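PDB 4ZXO: glycosyl hydrolase family 26 from Bacteroides ovatus, which probably hydrolyses the beta-1,4-mannan backbone of galactomannan, as a GH26 beta-mannanase with a TIM-barrel catalytic fold. Local coordinates for residues 47-55 and 314-325; 59-70 and 94-105. All blocks are in the same frame, centred on the assembly; numbering follows the deposited sequence.

Contact 1: 47-55 and 314-325; sequences RSDVKSVCG and PYPGQVSADDFV
Val-53 fills the angle between the 314-316 loop and helix 321-325, and apolar packing dominates. Its two methyls part: CG1 (chi1 170°, opposite the backbone N) lies 3.7 Å from Phe-324 CD2 and also meets Ala-321 CB and Val-325 CG2, while CG2 presses on the backbone of the loop, 3.4 Å from Tyr-315 C. Val-50 CG1 comes to the edge of the Phe-324 ring, 4.0 Å from CZ, and Cys-54 CB approaches CE2 obliquely at 3.9 Å; Pro-314 CD, from the same segment, lies over one face toward the rim. Replacing Phe-324 by an alanine would probably open a gap among Val-50, Val-53 and Cys-54, beneath Pro-314. Cys-54 adds an oblique sulfur-aromatic contact, its SG 5.2 Å from the Phe-324 ring centroid.

Polar groups work within each segment or toward third parties. Ser-48 OG caps helix 49-54 by accepting from Lys-51 N at 2.9 Å, and Asp-49, whose CB abuts Pro-314 O, sends its carboxylate to Trp-41, Asn-303 and Ile-39 N. With no hydrogen bond between the segments, helix 49-54, just ahead of barrel strand 60-64, meets helix 321-325 (crossing at -82°) and the 314-316 loop by shape and apolar contact.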
loop_
_atom_site.group_PDB
_atom_site.type_symbol
_atom_site.label_atom_id
_atom_site.label_comp_id
_atom_site.label_asym_id
_atom_site.label_seq_id
_atom_site.Cartn_x
_atom_site.Cartn_y
_atom_site.Cartn_z
ATOM N N ARG A 47 -1.150 16.123 -13.043
ATOM C CA ARG A 47 0.231 15.721 -13.376
ATOM C C ARG A 47 0.618 14.450 -12.622
ATOM O O ARG A 47 0.001 14.137 -11.592
ATOM C CB ARG A 47 1.233 16.871 -13.062
ATOM C CG ARG A 47 2.647 16.645 -13.564
ATOM C CD ARG A 47 3.426 17.956 -13.596
ATOM N NE ARG A 47 4.806 17.741 -13.968
ATOM C CZ ARG A 47 5.708 18.706 -14.070
ATOM N NH1 ARG A 47 5.393 19.959 -13.793
ATOM N NH2 ARG A 47 6.933 18.395 -14.418
ATOM N N SER A 48 1.566 13.686 -13.199
ATOM C CA SER A 48 1.970 12.359 -12.723
ATOM C C SER A 48 3.303 12.030 -13.359
ATOM O O SER A 48 3.385 12.089 -14.603
ATOM C CB SER A 48 0.951 11.313 -13.140
ATOM O OG SER A 48 1.544 10.013 -13.174
ATOM N N ASP A 49 4.356 11.702 -12.584
ATOM C CA ASP A 49 5.614 11.351 -13.266
ATOM C C ASP A 49 5.416 10.077 -14.103
ATOM O O ASP A 49 6.022 9.929 -15.192
ATOM C CB ASP A 49 6.734 11.145 -12.277
ATOM C CG ASP A 49 7.350 12.440 -11.822
ATOM O OD1 ASP A 49 6.984 13.521 -12.362
ATOM O OD2 ASP A 49 8.263 12.353 -10.982
ATOM N N VAL A 50 4.589 9.156 -13.623
ATOM C CA VAL A 50 4.310 7.949 -14.421
ATOM C C VAL A 50 3.616 8.262 -15.751
ATOM O O VAL A 50 4.077 7.832 -16.816
ATOM C CB VAL A 50 3.469 6.937 -13.588
ATOM C CG1 VAL A 50 2.942 5.813 -14.459
ATOM C CG2 VAL A 50 4.374 6.384 -12.485
ATOM N N LYS A 51 2.561 9.060 -15.706
ATOM C CA LYS A 51 1.884 9.418 -16.934
ATOM C C LYS A 51 2.789 10.237 -17.837
ATOM O O LYS A 51 2.786 10.053 -19.053
ATOM C CB LYS A 51 0.582 10.187 -16.605
ATOM C CG LYS A 51 -0.284 10.524 -17.839
ATOM C CD LYS A 51 -1.589 11.134 -17.398
ATOM C CE LYS A 51 -2.443 11.625 -18.570
ATOM N NZ LYS A 51 -2.048 13.033 -18.915
ATOM N N SER A 52 3.622 11.109 -17.259
ATOM C CA SER A 52 4.517 11.932 -18.100
ATOM C C SER A 52 5.476 11.060 -18.870
ATOM O O SER A 52 5.935 11.463 -19.947
ATOM C CB SER A 52 5.312 12.927 -17.255
ATOM O OG SER A 52 4.466 13.925 -16.765
ATOM N N VAL A 53 5.786 9.869 -18.339
ATOM C CA VAL A 53 6.704 8.980 -19.080
ATOM C C VAL A 53 5.989 8.038 -20.034
ATOM O O VAL A 53 6.331 7.951 -21.215
ATOM C CB VAL A 53 7.590 8.157 -18.122
ATOM C CG1 VAL A 53 8.393 7.042 -18.863
ATOM C CG2 VAL A 53 8.509 9.085 -17.381
ATOM N N CYS A 54 4.976 7.341 -19.558
ATOM C CA CYS A 54 4.363 6.313 -20.383
ATOM C C CYS A 54 2.999 6.693 -20.964
ATOM O O CYS A 54 2.514 5.945 -21.806
ATOM C CB CYS A 54 4.203 4.995 -19.602
ATOM S SG CYS A 54 2.804 4.991 -18.382
ATOM N N GLY A 55 2.399 7.809 -20.538
ATOM C CA GLY A 55 1.172 8.281 -21.140
ATOM C C GLY A 55 -0.097 7.837 -20.457
ATOM O O GLY A 55 -1.182 8.251 -20.876
ATOM N N PRO A 314 10.163 6.411 -12.896
ATOM C CA PRO A 314 10.902 7.348 -13.712
ATOM C C PRO A 314 10.191 8.690 -13.839
ATOM O O PRO A 314 9.036 8.865 -13.391
ATOM C CB PRO A 314 10.979 6.643 -15.074
ATOM C CG PRO A 314 9.796 5.787 -15.134
ATOM C CD PRO A 314 9.466 5.377 -13.706
ATOM N N TYR A 315 10.879 9.607 -14.509
ATOM C CA TYR A 315 10.306 10.881 -14.916
ATOM C C TYR A 315 10.950 11.185 -16.259
ATOM O O TYR A 315 11.943 10.536 -16.610
ATOM C CB TYR A 315 10.589 11.978 -13.887
ATOM C CG TYR A 315 12.037 12.120 -13.501
ATOM C CD1 TYR A 315 12.902 12.925 -14.243
ATOM C CD2 TYR A 315 12.539 11.453 -12.413
ATOM C CE1 TYR A 315 14.212 13.051 -13.884
ATOM C CE2 TYR A 315 13.852 11.587 -12.039
ATOM C CZ TYR A 315 14.675 12.378 -12.769
ATOM O OH TYR A 315 15.988 12.508 -12.369
ATOM N N PRO A 316 10.441 12.180 -16.987
ATOM C CA PRO A 316 11.031 12.409 -18.308
ATOM C C PRO A 316 12.555 12.693 -18.316
ATOM O O PRO A 316 13.064 13.557 -17.577
ATOM C CB PRO A 316 10.231 13.635 -18.811
ATOM C CG PRO A 316 8.864 13.431 -18.172
ATOM C CD PRO A 316 9.206 12.971 -16.775
ATOM N N GLY A 317 13.299 11.935 -19.131
ATOM C CA GLY A 317 14.738 12.122 -19.206
ATOM C C GLY A 317 15.508 11.214 -18.252
ATOM O O GLY A 317 16.717 11.056 -18.365
ATOM N N GLN A 318 14.809 10.585 -17.314
ATOM C CA GLN A 318 15.485 9.716 -16.353
ATOM C C GLN A 318 16.017 8.505 -17.101
ATOM O O GLN A 318 15.386 8.070 -18.082
ATOM C CB GLN A 318 14.520 9.320 -15.224
ATOM C CG GLN A 318 15.224 8.855 -13.914
ATOM C CD GLN A 318 15.590 7.373 -13.948
ATOM O OE1 GLN A 318 14.911 6.585 -14.637
ATOM N NE2 GLN A 318 16.633 6.968 -13.179
ATOM N N VAL A 319 17.170 7.967 -16.674
ATOM C CA VAL A 319 17.859 6.961 -17.490
ATOM C C VAL A 319 17.054 5.709 -17.740
ATOM O O VAL A 319 17.261 5.065 -18.773
ATOM C CB VAL A 319 19.244 6.555 -16.901
ATOM C CG1 VAL A 319 20.222 7.769 -16.898
ATOM C CG2 VAL A 319 19.140 5.900 -15.536
ATOM N N SER A 320 16.090 5.382 -16.858
ATOM C CA SER A 320 15.300 4.163 -17.062
ATOM C C SER A 320 13.980 4.434 -17.762
ATOM O O SER A 320 13.197 3.517 -17.935
ATOM C CB SER A 320 15.003 3.436 -15.737
ATOM O OG SER A 320 13.979 4.081 -14.948
ATOM N N ALA A 321 13.746 5.666 -18.212
ATOM C CA ALA A 321 12.395 5.990 -18.715
ATOM C C ALA A 321 11.966 5.236 -19.968
ATOM O O ALA A 321 10.846 4.714 -20.017
ATOM C CB ALA A 321 12.276 7.478 -18.965
ATOM N N ASP A 322 12.841 5.142 -20.959
ATOM C CA ASP A 322 12.475 4.399 -22.162
ATOM C C ASP A 322 12.141 2.953 -21.826
ATOM O O ASP A 322 11.202 2.393 -22.367
ATOM C CB ASP A 322 13.606 4.436 -23.184
ATOM C CG ASP A 322 13.766 5.797 -23.810
ATOM O OD1 ASP A 322 12.821 6.599 -23.739
ATOM O OD2 ASP A 322 14.843 6.050 -24.400
ATOM N N ASP A 323 12.891 2.359 -20.900
ATOM C CA ASP A 323 12.632 0.962 -20.553
ATOM C C ASP A 323 11.315 0.835 -19.770
ATOM O O ASP A 323 10.623 -0.180 -19.881
ATOM C CB ASP A 323 13.792 0.387 -19.723
ATOM C CG ASP A 323 13.622 -1.086 -19.452
ATOM O OD1 ASP A 323 13.651 -1.858 -20.423
ATOM O OD2 ASP A 323 13.497 -1.470 -18.262
ATOM N N PHE A 324 10.990 1.832 -18.937
ATOM C CA PHE A 324 9.699 1.848 -18.276
ATOM C C PHE A 324 8.566 1.883 -19.314
ATOM O O PHE A 324 7.522 1.257 -19.120
ATOM C CB PHE A 324 9.597 3.054 -17.349
ATOM C CG PHE A 324 8.295 3.114 -16.610
ATOM C CD1 PHE A 324 8.052 2.265 -15.532
ATOM C CD2 PHE A 324 7.289 3.965 -17.028
ATOM C CE1 PHE A 324 6.848 2.313 -14.846
ATOM C CE2 PHE A 324 6.047 3.998 -16.363
ATOM C CZ PHE A 324 5.846 3.174 -15.245
ATOM N N VAL A 325 8.752 2.653 -20.386
ATOM C CA VAL A 325 7.722 2.661 -21.438
ATOM C C VAL A 325 7.535 1.234 -21.987
ATOM O O VAL A 325 6.413 0.776 -22.118
ATOM C CB VAL A 325 8.055 3.622 -22.579
ATOM C CG1 VAL A 325 7.032 3.425 -23.748
ATOM C CG2 VAL A 325 7.970 5.090 -22.069
#

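Contact 2: 59-70 and 94-105; sequences GVMSFDLGEIEL and RGGMISLSWHVR
Asp-64 OD1 is gripped by two donors from opposite faces of its carboxylate, Ser-101 OG at 2.6 Å and His-103 ND1 at 2.7 Å, where a parallel strand pair of the TIM barrel ends. Strands 60-64 and 97-101 belong to one beta-alpha-beta unit, with helix 81-93 as the crossover. OD2 accepts His-103 N on its syn lone pair and Gly-66 N on its anti side, the latter closing an Asx turn. CG of Asp-64, anti to the backbone N (chi1 -156°), carries the carboxylate toward the neighbouring strand end, and four bonds fix its rotation. The ND1 bond also fixes the turn of the His-103 ring, which has OD1 in its plane.

Backbone bonds zip the strands from Gly-59 O to Ser-101 O. Phe-63 CB packs 3.8 Å from Leu-100 CD2 on the face toward helix 81-93.

Past the strands, Glu-69, bent at chi2 (-82°), joins the two loops. Its OE1 takes Trp-102 NE1 at 2.9 Å and OE2 takes Arg-105 N, both from above the carboxylate plane. Arg-105 NH2 donates to Gly-110 O, and a long Glu-67 to Arg-105 salt bridge is supplemented by a water that donates to Glu-67 OE2 at 2.8 Å and accepts from Arg-105 NH1 at 3.0 Å.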
loop_
_atom_site.group_PDB
_atom_site.type_symbol
_atom_site.label_atom_id
_atom_site.label_comp_id
_atom_site.label_asym_id
_atom_site.label_seq_id
_atom_site.Cartn_x
_atom_site.Cartn_y
_atom_site.Cartn_z
ATOM N N GLY A 59 -2.414 2.142 -12.471
ATOM C CA GLY A 59 -3.640 1.496 -12.044
ATOM C C GLY A 59 -3.893 1.648 -10.550
ATOM O O GLY A 59 -5.035 1.606 -10.098
ATOM N N VAL A 60 -2.823 1.796 -9.765
ATOM C CA VAL A 60 -2.939 2.017 -8.310
ATOM C C VAL A 60 -2.205 3.289 -7.934
ATOM O O VAL A 60 -1.088 3.549 -8.419
ATOM C CB VAL A 60 -2.296 0.880 -7.517
ATOM C CG1 VAL A 60 -2.429 1.133 -6.006
ATOM C CG2 VAL A 60 -2.905 -0.501 -7.874
ATOM N N MET A 61 -2.810 4.066 -7.051
ATOM C CA MET A 61 -2.098 5.172 -6.406
ATOM C C MET A 61 -2.199 4.986 -4.928
ATOM O O MET A 61 -3.236 4.532 -4.430
ATOM C CB MET A 61 -2.707 6.508 -6.790
ATOM C CG MET A 61 -2.419 6.841 -8.239
ATOM S SD MET A 61 -3.242 8.362 -8.732
ATOM C CE MET A 61 -2.951 8.292 -10.512
ATOM N N SER A 62 -1.106 5.254 -4.221
ATOM C CA SER A 62 -1.176 5.200 -2.751
ATOM C C SER A 62 -0.773 6.533 -2.179
ATOM O O SER A 62 -0.055 7.333 -2.799
ATOM C CB SER A 62 -0.286 4.050 -2.165
ATOM O OG SER A 62 1.066 4.185 -2.551
ATOM N N PHE A 63 -1.224 6.752 -0.959
ATOM C CA PHE A 63 -0.932 7.972 -0.228
ATOM C C PHE A 63 -0.805 7.587 1.233
ATOM O O PHE A 63 -1.149 6.467 1.601
ATOM C CB PHE A 63 -2.030 9.052 -0.420
ATOM C CG PHE A 63 -2.379 9.328 -1.873
ATOM C CD1 PHE A 63 -1.654 10.268 -2.626
ATOM C CD2 PHE A 63 -3.406 8.622 -2.478
ATOM C CE1 PHE A 63 -1.967 10.484 -3.943
ATOM C CE2 PHE A 63 -3.764 8.835 -3.814
ATOM C CZ PHE A 63 -3.028 9.768 -4.559
ATOM N N ASP A 64 -0.346 8.511 2.071
ATOM C CA ASP A 64 -0.122 8.175 3.493
ATOM C C ASP A 64 -0.948 9.050 4.389
ATOM O O ASP A 64 -1.122 10.244 4.129
ATOM C CB ASP A 64 1.358 8.302 3.828
ATOM C CG ASP A 64 1.755 7.434 5.034
ATOM O OD1 ASP A 64 2.165 6.276 4.793
ATOM O OD2 ASP A 64 1.560 7.848 6.207
ATOM N N LEU A 65 -1.501 8.429 5.434
ATOM C CA LEU A 65 -2.312 9.166 6.414
ATOM C C LEU A 65 -1.527 9.583 7.673
ATOM O O LEU A 65 -2.100 10.160 8.583
ATOM C CB LEU A 65 -3.534 8.357 6.813
ATOM C CG LEU A 65 -4.467 8.037 5.671
ATOM C CD1 LEU A 65 -5.702 7.268 6.181
ATOM C CD2 LEU A 65 -4.861 9.311 4.852
ATOM N N GLY A 66 -0.219 9.344 7.696
ATOM C CA GLY A 66 0.571 9.710 8.858
ATOM C C GLY A 66 0.354 11.160 9.230
ATOM O O GLY A 66 0.414 12.058 8.365
ATOM N N GLU A 67 0.103 11.363 10.529
ATOM C CA GLU A 67 -0.194 12.653 11.219
ATOM C C GLU A 67 -1.649 13.061 11.122
ATOM O O GLU A 67 -2.038 14.037 11.748
ATOM C CB GLU A 67 0.729 13.808 10.772
ATOM C CG GLU A 67 2.196 13.475 11.046
ATOM C CD GLU A 67 3.112 14.660 10.874
ATOM O OE1 GLU A 67 2.652 15.827 10.789
ATOM O OE2 GLU A 67 4.324 14.453 10.871
ATOM N N ILE A 68 -2.515 12.297 10.450
ATOM C CA ILE A 68 -3.945 12.605 10.565
ATOM C C ILE A 68 -4.368 12.528 12.009
ATOM O O ILE A 68 -5.260 13.302 12.449
ATOM C CB ILE A 68 -4.819 11.693 9.655
ATOM C CG1 ILE A 68 -6.212 12.376 9.415
ATOM C CG2 ILE A 68 -4.937 10.262 10.255
ATOM C CD1 ILE A 68 -6.896 11.897 8.191
ATOM N N GLU A 69 -3.713 11.657 12.775
ATOM C CA GLU A 69 -4.045 11.464 14.188
ATOM C C GLU A 69 -3.786 12.712 15.023
ATOM O O GLU A 69 -4.305 12.804 16.165
ATOM C CB GLU A 69 -3.227 10.308 14.763
ATOM C CG GLU A 69 -1.684 10.444 14.629
ATOM C CD GLU A 69 -1.118 10.031 13.267
ATOM O OE1 GLU A 69 -1.889 9.806 12.308
ATOM O OE2 GLU A 69 0.149 9.988 13.157
ATOM N N LEU A 70 -2.920 13.611 14.519
ATOM C CA LEU A 70 -2.624 14.870 15.224
ATOM C C LEU A 70 -3.664 15.947 14.995
ATOM O O LEU A 70 -3.593 17.019 15.608
ATOM C CB LEU A 70 -1.292 15.400 14.813
ATOM C CG LEU A 70 -0.121 14.446 15.045
ATOM C CD1 LEU A 70 1.226 15.106 14.692
ATOM C CD2 LEU A 70 -0.026 13.958 16.469
ATOM N N ARG A 94 -11.437 7.839 -12.585
ATOM C CA ARG A 94 -10.839 7.372 -13.842
ATOM C C ARG A 94 -10.779 5.840 -13.844
ATOM O O ARG A 94 -10.371 5.244 -14.831
ATOM C CB ARG A 94 -9.464 8.033 -14.068
ATOM C CG ARG A 94 -8.343 7.628 -13.127
ATOM C CD ARG A 94 -6.997 8.285 -13.516
ATOM N NE ARG A 94 -6.992 9.749 -13.332
ATOM C CZ ARG A 94 -6.523 10.398 -12.253
ATOM N NH1 ARG A 94 -6.011 9.733 -11.197
ATOM N NH2 ARG A 94 -6.579 11.742 -12.231
ATOM N N GLY A 95 -11.215 5.205 -12.755
ATOM C CA GLY A 95 -11.245 3.746 -12.715
ATOM C C GLY A 95 -10.068 3.060 -12.036
ATOM O O GLY A 95 -10.011 1.808 -11.996
ATOM N N GLY A 96 -9.161 3.834 -11.467
ATOM C CA GLY A 96 -8.022 3.198 -10.793
ATOM C C GLY A 96 -8.314 2.840 -9.349
ATOM O O GLY A 96 -9.385 3.185 -8.796
ATOM N N MET A 97 -7.321 2.185 -8.731
ATOM C CA MET A 97 -7.405 1.748 -7.343
ATOM C C MET A 97 -6.642 2.700 -6.422
ATOM O O MET A 97 -5.685 3.387 -6.888
ATOM C CB MET A 97 -6.797 0.325 -7.178
ATOM C CG MET A 97 -7.256 -0.347 -5.914
ATOM S SD MET A 97 -6.342 -1.871 -5.625
ATOM C CE MET A 97 -4.997 -1.254 -4.581
ATOM N N ILE A 98 -7.056 2.742 -5.142
ATOM C CA ILE A 98 -6.356 3.509 -4.126
ATOM C C ILE A 98 -5.916 2.669 -2.961
ATOM O O ILE A 98 -6.657 1.846 -2.492
ATOM C CB ILE A 98 -7.265 4.667 -3.591
ATOM C CG1 ILE A 98 -7.654 5.636 -4.710
ATOM C CG2 ILE A 98 -6.600 5.431 -2.393
ATOM C CD1 ILE A 98 -8.985 5.315 -5.391
ATOM N N SER A 99 -4.675 2.876 -2.512
ATOM C CA SER A 99 -4.226 2.274 -1.266
ATOM C C SER A 99 -3.714 3.354 -0.328
ATOM O O SER A 99 -3.234 4.406 -0.782
ATOM C CB SER A 99 -3.122 1.237 -1.530
ATOM O OG SER A 99 -2.750 0.607 -0.298
ATOM N N LEU A 100 -3.875 3.159 0.974
ATOM C CA LEU A 100 -3.391 4.147 1.960
ATOM C C LEU A 100 -2.528 3.452 2.997
ATOM O O LEU A 100 -2.974 2.422 3.564
ATOM C CB LEU A 100 -4.568 4.826 2.680
ATOM C CG LEU A 100 -5.421 5.636 1.705
ATOM C CD1 LEU A 100 -6.698 6.075 2.441
ATOM C CD2 LEU A 100 -4.693 6.887 1.206
ATOM N N SER A 101 -1.334 3.970 3.226
ATOM C CA SER A 101 -0.530 3.513 4.340
ATOM C C SER A 101 -0.652 4.508 5.497
ATOM O O SER A 101 -1.305 5.548 5.359
ATOM C CB SER A 101 0.933 3.337 3.914
ATOM O OG SER A 101 1.354 4.457 3.168
ATOM N N TRP A 102 -0.050 4.190 6.637
ATOM C CA TRP A 102 -0.233 5.029 7.828
ATOM C C TRP A 102 1.042 5.043 8.636
ATOM O O TRP A 102 1.217 4.206 9.565
ATOM C CB TRP A 102 -1.403 4.473 8.702
ATOM C CG TRP A 102 -1.850 5.414 9.789
ATOM C CD1 TRP A 102 -1.651 6.778 9.858
ATOM C CD2 TRP A 102 -2.601 5.056 10.947
ATOM N NE1 TRP A 102 -2.221 7.271 11.021
ATOM C CE2 TRP A 102 -2.801 6.237 11.704
ATOM C CE3 TRP A 102 -3.083 3.842 11.436
ATOM C CZ2 TRP A 102 -3.489 6.255 12.923
ATOM C CZ3 TRP A 102 -3.797 3.850 12.652
ATOM C CH2 TRP A 102 -4.006 5.070 13.389
ATOM N N HIS A 103 1.929 5.984 8.311
ATOM C CA HIS A 103 3.121 6.138 9.143
ATOM C C HIS A 103 2.746 6.978 10.394
ATOM O O HIS A 103 3.043 8.205 10.502
ATOM C CB HIS A 103 4.261 6.796 8.345
ATOM C CG HIS A 103 4.928 5.872 7.384
ATOM N ND1 HIS A 103 4.389 5.540 6.154
ATOM C CD2 HIS A 103 6.142 5.276 7.436
ATOM C CE1 HIS A 103 5.246 4.762 5.500
ATOM N NE2 HIS A 103 6.310 4.578 6.264
ATOM N N VAL A 104 2.079 6.298 11.321
ATOM C CA VAL A 104 1.486 6.939 12.492
ATOM C C VAL A 104 2.554 7.299 13.523
ATOM O O VAL A 104 3.561 6.576 13.712
ATOM C CB VAL A 104 0.418 5.987 13.095
ATOM C CG1 VAL A 104 0.986 4.565 13.372
ATOM C CG2 VAL A 104 -0.326 6.528 14.314
ATOM N N ARG A 105 2.320 8.438 14.172
ATOM C CA ARG A 105 3.198 8.908 15.224
ATOM C C ARG A 105 3.267 7.900 16.385
ATOM O O ARG A 105 2.411 6.997 16.542
ATOM C CB ARG A 105 2.685 10.262 15.762
ATOM C CG ARG A 105 2.578 11.381 14.748
ATOM C CD ARG A 105 3.901 11.910 14.218
ATOM N NE ARG A 105 4.694 12.550 15.290
ATOM C CZ ARG A 105 5.841 13.176 15.087
ATOM N NH1 ARG A 105 6.314 13.315 13.877
ATOM N NH2 ARG A 105 6.508 13.704 16.113
HETATM O O HOH W 1 5.718 12.099 11.216
#

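The two contacts lie about 22 Å apart, centre to centre, and follow one another closely at their first segments: helix 49-54 of contact 1 leads directly into strand 60-64 of contact 2. Along the chain the order is 47-55, 59-70, 94-105 and 314-325, so contact 2 pairs neighbours within one beta-alpha-beta unit, whereas contact 1 spans 259 residues. Contact 2 is buried in the parallel barrel wall, its centre about 7 Å from the centre of the chain; that of contact 1, partly buried, is about 21 Å from it. Contact 1 packs the helix just before strand 60-64 against a late peripheral helix, 321-328, whose Ser-328 belongs to the potassium site.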